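Local coordinates for DsbA family protein (Salmonella typhimurium, PDB 7JVE) that acts as a trimeric thioredoxin-like enzyme with both thiol oxidase and disulfide isomerase activities, at residues A[90-101]-A[154-165]; A[213-221]-A[233-241]. All blocks are in the same frame, centred on the assembly; numbering follows the deposited sequence.

How the contacts relate
Both contacts lie mostly buried in one thioredoxin-like fold, yet they use different chemistry. Contact 1 joins the loop and helix start that carry the Cys94 and Cys97 redox pair to the end of helix 147-159 and the loop after it; rings packed on one another and a handful of polar bonds hold it. Contact 2, nearer the centre of the chain, is a beta hairpin at the border of the sheet, held chiefly by regular backbone bonds and aliphatic packing. The two meet beside this pair: Cys97 SG lies 3.5 Å from Pro217 CG, and Met100 packs on Gly238 and Thr240. Both also border a second subunit of the trimer.

Contact 1: A[90-101]-A[154-165]; sequences FDYQCSWCSKMA and HNALYATGKVEG
Tyr158 lies between Ser98 and Tyr92: Ser98 CA makes a CH-pi contact over one face of its ring, 3.8 Å from the centroid, while Tyr92 meets the opposite face edge-to-face. The contact sets the CxxC helix start of the thioredoxin fold, where Cys94, paired with Cys97 in the redox-active motif, is the N-cap, against helix 147-159. Leu157 CD2 stands almost over the centre of the Tyr92 ring, 3.5 Å from the centroid. His154 extends the cluster, turning its edge to the face of Phe90 with planes at 84°. Its CG is anti to the backbone N (chi1 164°), which carries the imidazole toward Tyr92, where ND1 gives OH a weak bond.

Further along, Glu164 N donates to Gln93 O over 2.7 Å, in the carbonyl plane and on a lone pair. The bend of the Glu164 side chain at chi2 (-77°) returns its carboxylate to the helix start, where OE2 accepts from Ser95 N at 3.2 Å; OE1 forms a salt bridge with Arg127. That arginine also pairs with Asp91, whose OD1 closes an Asx turn by accepting from Gln93 N at 2.8 Å. One water bridges Ser98 OG and Tyr158 O, donating to the latter over 2.6 Å.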
loop_
_atom_site.group_PDB
_atom_site.type_symbol
_atom_site.label_atom_id
_atom_site.label_comp_id
_atom_site.label_asym_id
_atom_site.label_seq_id
_atom_site.Cartn_x
_atom_site.Cartn_y
_atom_site.Cartn_z
ATOM N N PHE A 90 -4.564 -1.849 -23.224
ATOM C CA PHE A 90 -5.248 -2.686 -22.261
ATOM C C PHE A 90 -4.862 -4.137 -22.512
ATOM O O PHE A 90 -4.464 -4.520 -23.620
ATOM C CB PHE A 90 -6.771 -2.530 -22.355
ATOM C CG PHE A 90 -7.322 -3.034 -23.647
ATOM C CD1 PHE A 90 -7.306 -2.237 -24.780
ATOM C CD2 PHE A 90 -7.779 -4.342 -23.757
ATOM C CE1 PHE A 90 -7.774 -2.726 -25.982
ATOM C CE2 PHE A 90 -8.259 -4.822 -24.949
ATOM C CZ PHE A 90 -8.258 -4.019 -26.061
ATOM N N ASP A 91 -4.966 -4.925 -21.445
ATOM C CA ASP A 91 -4.807 -6.372 -21.449
ATOM C C ASP A 91 -6.146 -6.954 -21.001
ATOM O O ASP A 91 -6.735 -6.467 -20.028
ATOM C CB ASP A 91 -3.653 -6.758 -20.502
ATOM C CG ASP A 91 -3.374 -8.262 -20.429
ATOM O OD1 ASP A 91 -4.261 -9.103 -20.728
ATOM O OD2 ASP A 91 -2.228 -8.593 -20.021
ATOM N N TYR A 92 -6.655 -7.957 -21.723
ATOM C CA TYR A 92 -7.931 -8.526 -21.310
ATOM C C TYR A 92 -7.877 -9.127 -19.903
ATOM O O TYR A 92 -8.919 -9.225 -19.246
ATOM C CB TYR A 92 -8.416 -9.579 -22.304
ATOM C CG TYR A 92 -8.995 -8.992 -23.571
ATOM C CD1 TYR A 92 -10.216 -8.304 -23.553
ATOM C CD2 TYR A 92 -8.328 -9.112 -24.780
ATOM C CE1 TYR A 92 -10.752 -7.763 -24.706
ATOM C CE2 TYR A 92 -8.857 -8.569 -25.954
ATOM C CZ TYR A 92 -10.065 -7.895 -25.910
ATOM O OH TYR A 92 -10.598 -7.366 -27.071
ATOM N N GLN A 93 -6.703 -9.523 -19.414
ATOM C CA GLN A 93 -6.600 -10.091 -18.077
ATOM C C GLN A 93 -6.225 -9.064 -17.018
ATOM O O GLN A 93 -6.050 -9.420 -15.852
ATOM C CB GLN A 93 -5.603 -11.242 -18.075
ATOM C CG GLN A 93 -6.132 -12.413 -18.843
ATOM C CD GLN A 93 -5.364 -13.664 -18.561
ATOM O OE1 GLN A 93 -5.670 -14.385 -17.601
ATOM N NE2 GLN A 93 -4.356 -13.950 -19.397
ATOM N N CYS A 94 -6.118 -7.804 -17.388
ATOM C CA CYS A 94 -6.004 -6.735 -16.405
ATOM C C CYS A 94 -7.334 -6.561 -15.677
ATOM O O CYS A 94 -8.333 -6.163 -16.289
ATOM C CB CYS A 94 -5.593 -5.451 -17.109
ATOM S SG CYS A 94 -5.512 -4.096 -16.014
ATOM N N SER A 95 -7.350 -6.832 -14.368
ATOM C CA SER A 95 -8.612 -6.837 -13.632
ATOM C C SER A 95 -9.237 -5.444 -13.537
ATOM O O SER A 95 -10.466 -5.325 -13.548
ATOM C CB SER A 95 -8.427 -7.437 -12.227
ATOM O OG SER A 95 -7.566 -6.665 -11.405
ATOM N N TRP A 96 -8.441 -4.375 -13.462
ATOM C CA TRP A 96 -9.097 -3.073 -13.404
ATOM C C TRP A 96 -9.429 -2.502 -14.786
ATOM O O TRP A 96 -10.368 -1.698 -14.894
ATOM C CB TRP A 96 -8.266 -2.080 -12.583
ATOM C CG TRP A 96 -7.033 -1.539 -13.243
ATOM C CD1 TRP A 96 -6.891 -0.315 -13.846
ATOM C CD2 TRP A 96 -5.752 -2.175 -13.312
ATOM N NE1 TRP A 96 -5.597 -0.163 -14.306
ATOM C CE2 TRP A 96 -4.879 -1.290 -13.991
ATOM C CE3 TRP A 96 -5.256 -3.408 -12.867
ATOM C CZ2 TRP A 96 -3.533 -1.601 -14.241
ATOM C CZ3 TRP A 96 -3.905 -3.722 -13.114
ATOM C CH2 TRP A 96 -3.063 -2.816 -13.794
ATOM N N CYS A 97 -8.726 -2.925 -15.845
ATOM C CA CYS A 97 -9.190 -2.634 -17.204
ATOM C C CYS A 97 -10.567 -3.227 -17.420
ATOM O O CYS A 97 -11.462 -2.593 -17.990
ATOM C CB CYS A 97 -8.242 -3.223 -18.240
ATOM S SG CYS A 97 -6.621 -2.500 -18.251
ATOM N N SER A 98 -10.736 -4.472 -16.989
ATOM C CA SER A 98 -12.037 -5.109 -17.060
ATOM C C SER A 98 -13.093 -4.244 -16.379
ATOM O O SER A 98 -14.135 -3.945 -16.969
ATOM C CB SER A 98 -11.957 -6.495 -16.424
ATOM O OG SER A 98 -13.179 -7.178 -16.564
ATOM N N LYS A 99 -12.826 -3.797 -15.142
ATOM C CA LYS A 99 -13.846 -3.024 -14.429
ATOM C C LYS A 99 -14.053 -1.642 -15.026
ATOM O O LYS A 99 -15.084 -1.022 -14.752
ATOM C CB LYS A 99 -13.510 -2.884 -12.942
ATOM C CG LYS A 99 -13.146 -4.192 -12.280
ATOM C CD LYS A 99 -14.314 -4.698 -11.495
ATOM C CE LYS A 99 -13.934 -5.880 -10.618
ATOM N NZ LYS A 99 -14.979 -6.090 -9.597
ATOM N N MET A 100 -13.103 -1.146 -15.820
ATOM C CA MET A 100 -13.263 0.121 -16.516
ATOM C C MET A 100 -14.115 -0.001 -17.774
ATOM O O MET A 100 -14.559 1.023 -18.308
ATOM C CB MET A 100 -11.887 0.680 -16.887
ATOM C CG MET A 100 -11.157 1.332 -15.718
ATOM S SD MET A 100 -11.879 2.943 -15.363
ATOM C CE MET A 100 -11.658 3.721 -16.946
ATOM N N ALA A 101 -14.344 -1.216 -18.266
ATOM C CA ALA A 101 -15.049 -1.367 -19.532
ATOM C C ALA A 101 -16.390 -0.644 -19.556
ATOM O O ALA A 101 -16.689 0.007 -20.572
ATOM C CB ALA A 101 -15.203 -2.861 -19.866
ATOM N N HIS A 154 -15.055 -7.574 -27.798
ATOM C CA HIS A 154 -14.193 -7.054 -26.749
ATOM C C HIS A 154 -14.908 -7.049 -25.402
ATOM O O HIS A 154 -14.394 -7.574 -24.407
ATOM C CB HIS A 154 -13.736 -5.658 -27.187
ATOM C CG HIS A 154 -13.149 -4.807 -26.106
ATOM N ND1 HIS A 154 -11.791 -4.644 -25.950
ATOM C CD2 HIS A 154 -13.733 -4.016 -25.176
ATOM C CE1 HIS A 154 -11.562 -3.815 -24.952
ATOM N NE2 HIS A 154 -12.724 -3.416 -24.464
ATOM N N ASN A 155 -16.110 -6.475 -25.349
ATOM C CA ASN A 155 -16.860 -6.467 -24.099
ATOM C C ASN A 155 -17.215 -7.880 -23.653
ATOM O O ASN A 155 -17.220 -8.177 -22.449
ATOM C CB ASN A 155 -18.122 -5.635 -24.251
ATOM C CG ASN A 155 -17.823 -4.165 -24.426
ATOM O OD1 ASN A 155 -16.863 -3.664 -23.861
ATOM N ND2 ASN A 155 -18.640 -3.471 -25.216
ATOM N N ALA A 156 -17.530 -8.766 -24.603
ATOM C CA ALA A 156 -17.918 -10.114 -24.219
ATOM C C ALA A 156 -16.750 -10.857 -23.582
ATOM O O ALA A 156 -16.949 -11.643 -22.651
ATOM C CB ALA A 156 -18.445 -10.880 -25.435
ATOM N N LEU A 157 -15.532 -10.600 -24.055
ATOM C CA LEU A 157 -14.371 -11.270 -23.498
ATOM C C LEU A 157 -14.134 -10.842 -22.053
ATOM O O LEU A 157 -14.013 -11.690 -21.162
ATOM C CB LEU A 157 -13.161 -11.007 -24.387
ATOM C CG LEU A 157 -11.937 -11.878 -24.108
ATOM C CD1 LEU A 157 -12.325 -13.346 -24.017
ATOM C CD2 LEU A 157 -10.854 -11.650 -25.171
ATOM N N TYR A 158 -14.067 -9.530 -21.801
ATOM C CA TYR A 158 -14.212 -8.991 -20.447
ATOM C C TYR A 158 -15.344 -9.586 -19.620
ATOM O O TYR A 158 -15.144 -9.915 -18.446
ATOM C CB TYR A 158 -14.342 -7.464 -20.537
ATOM C CG TYR A 158 -13.052 -6.686 -20.623
ATOM C CD1 TYR A 158 -11.877 -7.199 -20.085
ATOM C CD2 TYR A 158 -12.973 -5.491 -21.350
ATOM C CE1 TYR A 158 -10.697 -6.473 -20.126
ATOM C CE2 TYR A 158 -11.777 -4.781 -21.452
ATOM C CZ TYR A 158 -10.644 -5.269 -20.833
ATOM O OH TYR A 158 -9.441 -4.558 -20.913
ATOM N N ALA A 159 -16.540 -9.729 -20.199
ATOM C CA ALA A 159 -17.661 -10.215 -19.401
ATOM C C ALA A 159 -17.443 -11.628 -18.877
ATOM O O ALA A 159 -18.210 -12.060 -18.010
ATOM C CB ALA A 159 -18.971 -10.164 -20.192
ATOM N N THR A 160 -16.449 -12.374 -19.374
ATOM C CA THR A 160 -16.144 -13.632 -18.701
ATOM C C THR A 160 -15.743 -13.414 -17.247
ATOM O O THR A 160 -15.821 -14.354 -16.447
ATOM C CB THR A 160 -15.026 -14.411 -19.398
ATOM O OG1 THR A 160 -13.807 -13.654 -19.339
ATOM C CG2 THR A 160 -15.397 -14.771 -20.846
ATOM N N GLY A 161 -15.315 -12.202 -16.885
ATOM C CA GLY A 161 -14.841 -11.942 -15.543
ATOM C C GLY A 161 -13.550 -12.676 -15.233
ATOM O O GLY A 161 -13.166 -12.784 -14.066
ATOM N N LYS A 162 -12.863 -13.188 -16.255
ATOM C CA LYS A 162 -11.657 -13.991 -16.056
ATOM C C LYS A 162 -10.431 -13.091 -16.227
ATOM O O LYS A 162 -10.146 -12.609 -17.332
ATOM C CB LYS A 162 -11.641 -15.191 -17.008
ATOM C CG LYS A 162 -12.886 -16.089 -16.811
ATOM C CD LYS A 162 -12.821 -17.445 -17.502
ATOM C CE LYS A 162 -13.617 -18.484 -16.721
ATOM N NZ LYS A 162 -13.822 -19.767 -17.479
ATOM N N VAL A 163 -9.726 -12.837 -15.119
ATOM C CA VAL A 163 -8.653 -11.851 -15.088
ATOM C C VAL A 163 -7.474 -12.432 -14.317
ATOM O O VAL A 163 -7.596 -13.444 -13.618
ATOM C CB VAL A 163 -9.120 -10.508 -14.457
ATOM C CG1 VAL A 163 -10.233 -9.882 -15.303
ATOM C CG2 VAL A 163 -9.578 -10.698 -13.000
ATOM N N GLU A 164 -6.309 -11.791 -14.498
ATOM C CA GLU A 164 -5.111 -12.013 -13.671
ATOM C C GLU A 164 -4.659 -13.471 -13.700
ATOM O O GLU A 164 -4.227 -14.032 -12.687
ATOM C CB GLU A 164 -5.347 -11.527 -12.239
ATOM C CG GLU A 164 -5.734 -10.068 -12.262
ATOM C CD GLU A 164 -4.548 -9.131 -12.496
ATOM O OE1 GLU A 164 -3.395 -9.619 -12.485
ATOM O OE2 GLU A 164 -4.783 -7.925 -12.786
ATOM N N GLY A 165 -4.737 -14.087 -14.879
ATOM C CA GLY A 165 -4.292 -15.449 -15.079
ATOM C C GLY A 165 -5.408 -16.459 -15.254
ATOM O O GLY A 165 -5.138 -17.579 -15.700
HETATM O O HOH W 1 -13.027 -9.602 -17.006
HETATM O O HOH W 2 -15.864 -1.120 -23.264
#

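Contact 2: A[213-221]-A[233-241]; sequences FSGTPAFVV and VTVIPGSTT
Phe219 reaches along the neighbouring strand rather than straight across it: with CG anti to its own carbonyl carbon (chi1 -63°), the ring meets the chain beyond Ile236 with its edge. CD1 comes within 3.5 Å of Pro237 O, which lies near the ring plane, and CE1 approaches Thr240 CG2 obliquely at 3.7 Å. Ile236 sits beside Phe219 on the same sheet face, where helix 242-253 packs through Leu245 on the phenylalanine.

The other face carries Val220 and Val235, whose CG1 and CG2 respectively lie 4.2 Å apart. Val235 CG1 also touches the edge of the Phe213 ring at CZ, 3.7 Å away, while Ala218 CB stands over a face of that ring.

Strands 218-223 and 234-237 form an antiparallel beta hairpin in the thioredoxin-like sheet, the first lying between 84-90 and 234-237. Phe219 and Ile236 form a hydrogen-bonded pair, both bonds 2.8 Å between N of one and O of the other; Val221 and Thr234 form the next. Past the regular pairing, Gly238 N bonds to Pro217 O at 3.1 Å from above the carbonyl plane. The Pro217 ring packs on Trp96 and Cys97 of the CxxC helix.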
loop_
_atom_site.group_PDB
_atom_site.type_symbol
_atom_site.label_atom_id
_atom_site.label_comp_id
_atom_site.label_asym_id
_atom_site.label_seq_id
_atom_site.Cartn_x
_atom_site.Cartn_y
_atom_site.Cartn_z
ATOM N N PHE A 213 4.863 2.562 -21.625
ATOM C CA PHE A 213 3.671 1.941 -21.047
ATOM C C PHE A 213 3.852 0.450 -20.786
ATOM O O PHE A 213 2.855 -0.262 -20.618
ATOM C CB PHE A 213 2.460 2.085 -21.986
ATOM C CG PHE A 213 1.992 3.504 -22.214
ATOM C CD1 PHE A 213 2.220 4.493 -21.277
ATOM C CD2 PHE A 213 1.285 3.824 -23.369
ATOM C CE1 PHE A 213 1.758 5.774 -21.484
ATOM C CE2 PHE A 213 0.842 5.108 -23.586
ATOM C CZ PHE A 213 1.086 6.085 -22.651
ATOM N N SER A 214 5.073 -0.067 -20.822
ATOM C CA SER A 214 5.241 -1.516 -20.706
ATOM C C SER A 214 4.674 -2.015 -19.382
ATOM O O SER A 214 5.059 -1.544 -18.305
ATOM C CB SER A 214 6.711 -1.898 -20.831
ATOM O OG SER A 214 6.829 -3.276 -21.118
ATOM N N GLY A 215 3.743 -2.965 -19.459
ATOM C CA GLY A 215 3.148 -3.475 -18.246
ATOM C C GLY A 215 2.128 -2.569 -17.595
ATOM O O GLY A 215 1.622 -2.923 -16.535
ATOM N N THR A 216 1.802 -1.424 -18.188
ATOM C CA THR A 216 0.946 -0.425 -17.546
ATOM C C THR A 216 -0.133 0.063 -18.510
ATOM O O THR A 216 0.167 0.853 -19.431
ATOM C CB THR A 216 1.772 0.748 -17.002
ATOM O OG1 THR A 216 2.360 1.478 -18.078
ATOM C CG2 THR A 216 2.903 0.278 -16.022
ATOM N N PRO A 217 -1.387 -0.341 -18.330
ATOM C CA PRO A 217 -2.469 0.186 -19.176
ATOM C C PRO A 217 -2.577 1.706 -19.081
ATOM O O PRO A 217 -2.276 2.309 -18.046
ATOM C CB PRO A 217 -3.721 -0.500 -18.617
ATOM C CG PRO A 217 -3.191 -1.760 -17.965
ATOM C CD PRO A 217 -1.885 -1.299 -17.330
ATOM N N ALA A 218 -3.018 2.325 -20.181
ATOM C CA ALA A 218 -3.039 3.784 -20.284
ATOM C C ALA A 218 -3.929 4.221 -21.434
ATOM O O ALA A 218 -4.223 3.447 -22.355
ATOM C CB ALA A 218 -1.632 4.376 -20.488
ATOM N N PHE A 219 -4.354 5.480 -21.354
ATOM C CA PHE A 219 -5.071 6.193 -22.405
ATOM C C PHE A 219 -4.184 7.304 -22.936
ATOM O O PHE A 219 -3.538 8.005 -22.149
ATOM C CB PHE A 219 -6.364 6.847 -21.890
ATOM C CG PHE A 219 -7.387 5.880 -21.385
ATOM C CD1 PHE A 219 -7.397 5.502 -20.047
ATOM C CD2 PHE A 219 -8.350 5.361 -22.232
ATOM C CE1 PHE A 219 -8.335 4.621 -19.570
ATOM C CE2 PHE A 219 -9.300 4.464 -21.755
ATOM C CZ PHE A 219 -9.289 4.089 -20.426
ATOM N N VAL A 220 -4.184 7.489 -24.257
ATOM C CA VAL A 220 -3.663 8.690 -24.896
ATOM C C VAL A 220 -4.807 9.374 -25.628
ATOM O O VAL A 220 -5.440 8.777 -26.514
ATOM C CB VAL A 220 -2.521 8.404 -25.881
ATOM C CG1 VAL A 220 -1.869 9.736 -26.282
ATOM C CG2 VAL A 220 -1.515 7.435 -25.281
ATOM N N VAL A 221 -5.046 10.631 -25.283
ATOM C CA VAL A 221 -6.090 11.446 -25.882
ATOM C C VAL A 221 -5.410 12.619 -26.581
ATOM O O VAL A 221 -4.659 13.372 -25.950
ATOM C CB VAL A 221 -7.094 11.924 -24.826
ATOM C CG1 VAL A 221 -8.308 12.553 -25.492
ATOM C CG2 VAL A 221 -7.479 10.733 -23.904
ATOM N N VAL A 233 -3.154 17.370 -25.642
ATOM C CA VAL A 233 -2.864 15.946 -25.480
ATOM C C VAL A 233 -2.932 15.592 -24.001
ATOM O O VAL A 233 -2.430 16.333 -23.155
ATOM C CB VAL A 233 -1.469 15.594 -26.028
ATOM C CG1 VAL A 233 -1.180 14.101 -25.867
ATOM C CG2 VAL A 233 -1.310 16.067 -27.466
ATOM N N THR A 234 -3.502 14.441 -23.680
ATOM C CA THR A 234 -3.522 14.035 -22.285
ATOM C C THR A 234 -3.199 12.546 -22.217
ATOM O O THR A 234 -3.758 11.760 -22.988
ATOM C CB THR A 234 -4.886 14.319 -21.640
ATOM O OG1 THR A 234 -5.318 15.632 -21.995
ATOM C CG2 THR A 234 -4.719 14.320 -20.132
ATOM N N VAL A 235 -2.314 12.158 -21.302
ATOM C CA VAL A 235 -1.968 10.756 -21.089
ATOM C C VAL A 235 -2.497 10.369 -19.716
ATOM O O VAL A 235 -2.184 11.025 -18.719
ATOM C CB VAL A 235 -0.452 10.523 -21.209
ATOM C CG1 VAL A 235 -0.080 9.124 -20.802
ATOM C CG2 VAL A 235 0.012 10.800 -22.648
ATOM N N ILE A 236 -3.310 9.322 -19.660
ATOM C CA ILE A 236 -4.056 9.019 -18.444
ATOM C C ILE A 236 -3.897 7.559 -18.039
ATOM O O ILE A 236 -3.996 6.664 -18.894
ATOM C CB ILE A 236 -5.541 9.359 -18.626
ATOM C CG1 ILE A 236 -5.681 10.745 -19.266
ATOM C CG2 ILE A 236 -6.298 9.202 -17.273
ATOM C CD1 ILE A 236 -7.085 11.290 -19.298
ATOM N N PRO A 237 -3.706 7.273 -16.744
ATOM C CA PRO A 237 -3.657 5.876 -16.286
ATOM C C PRO A 237 -4.897 5.087 -16.702
ATOM O O PRO A 237 -5.999 5.628 -16.818
ATOM C CB PRO A 237 -3.569 6.010 -14.759
ATOM C CG PRO A 237 -2.973 7.395 -14.540
ATOM C CD PRO A 237 -3.605 8.225 -15.627
ATOM N N GLY A 238 -4.708 3.783 -16.908
ATOM C CA GLY A 238 -5.840 2.925 -17.212
ATOM C C GLY A 238 -6.955 3.037 -16.190
ATOM O O GLY A 238 -8.126 2.937 -16.541
ATOM N N SER A 239 -6.611 3.268 -14.919
ATOM C CA SER A 239 -7.597 3.553 -13.879
ATOM C C SER A 239 -7.876 5.060 -13.848
ATOM O O SER A 239 -7.013 5.858 -13.462
ATOM C CB SER A 239 -7.116 3.061 -12.517
ATOM O OG SER A 239 -7.968 3.542 -11.508
ATOM N N THR A 240 -9.087 5.443 -14.239
ATOM C CA THR A 240 -9.480 6.841 -14.287
ATOM C C THR A 240 -11.000 6.916 -14.165
ATOM O O THR A 240 -11.661 5.934 -13.817
ATOM C CB THR A 240 -8.942 7.500 -15.565
ATOM O OG1 THR A 240 -9.280 8.885 -15.552
ATOM C CG2 THR A 240 -9.520 6.849 -16.825
ATOM N N THR A 241 -11.557 8.093 -14.429
ATOM C CA THR A 241 -12.992 8.320 -14.351
ATOM C C THR A 241 -13.511 8.750 -15.714
ATOM O O THR A 241 -12.746 9.170 -16.590
ATOM C CB THR A 241 -13.334 9.407 -13.316
ATOM O OG1 THR A 241 -12.793 10.659 -13.763
ATOM C CG2 THR A 241 -12.751 9.063 -11.930
#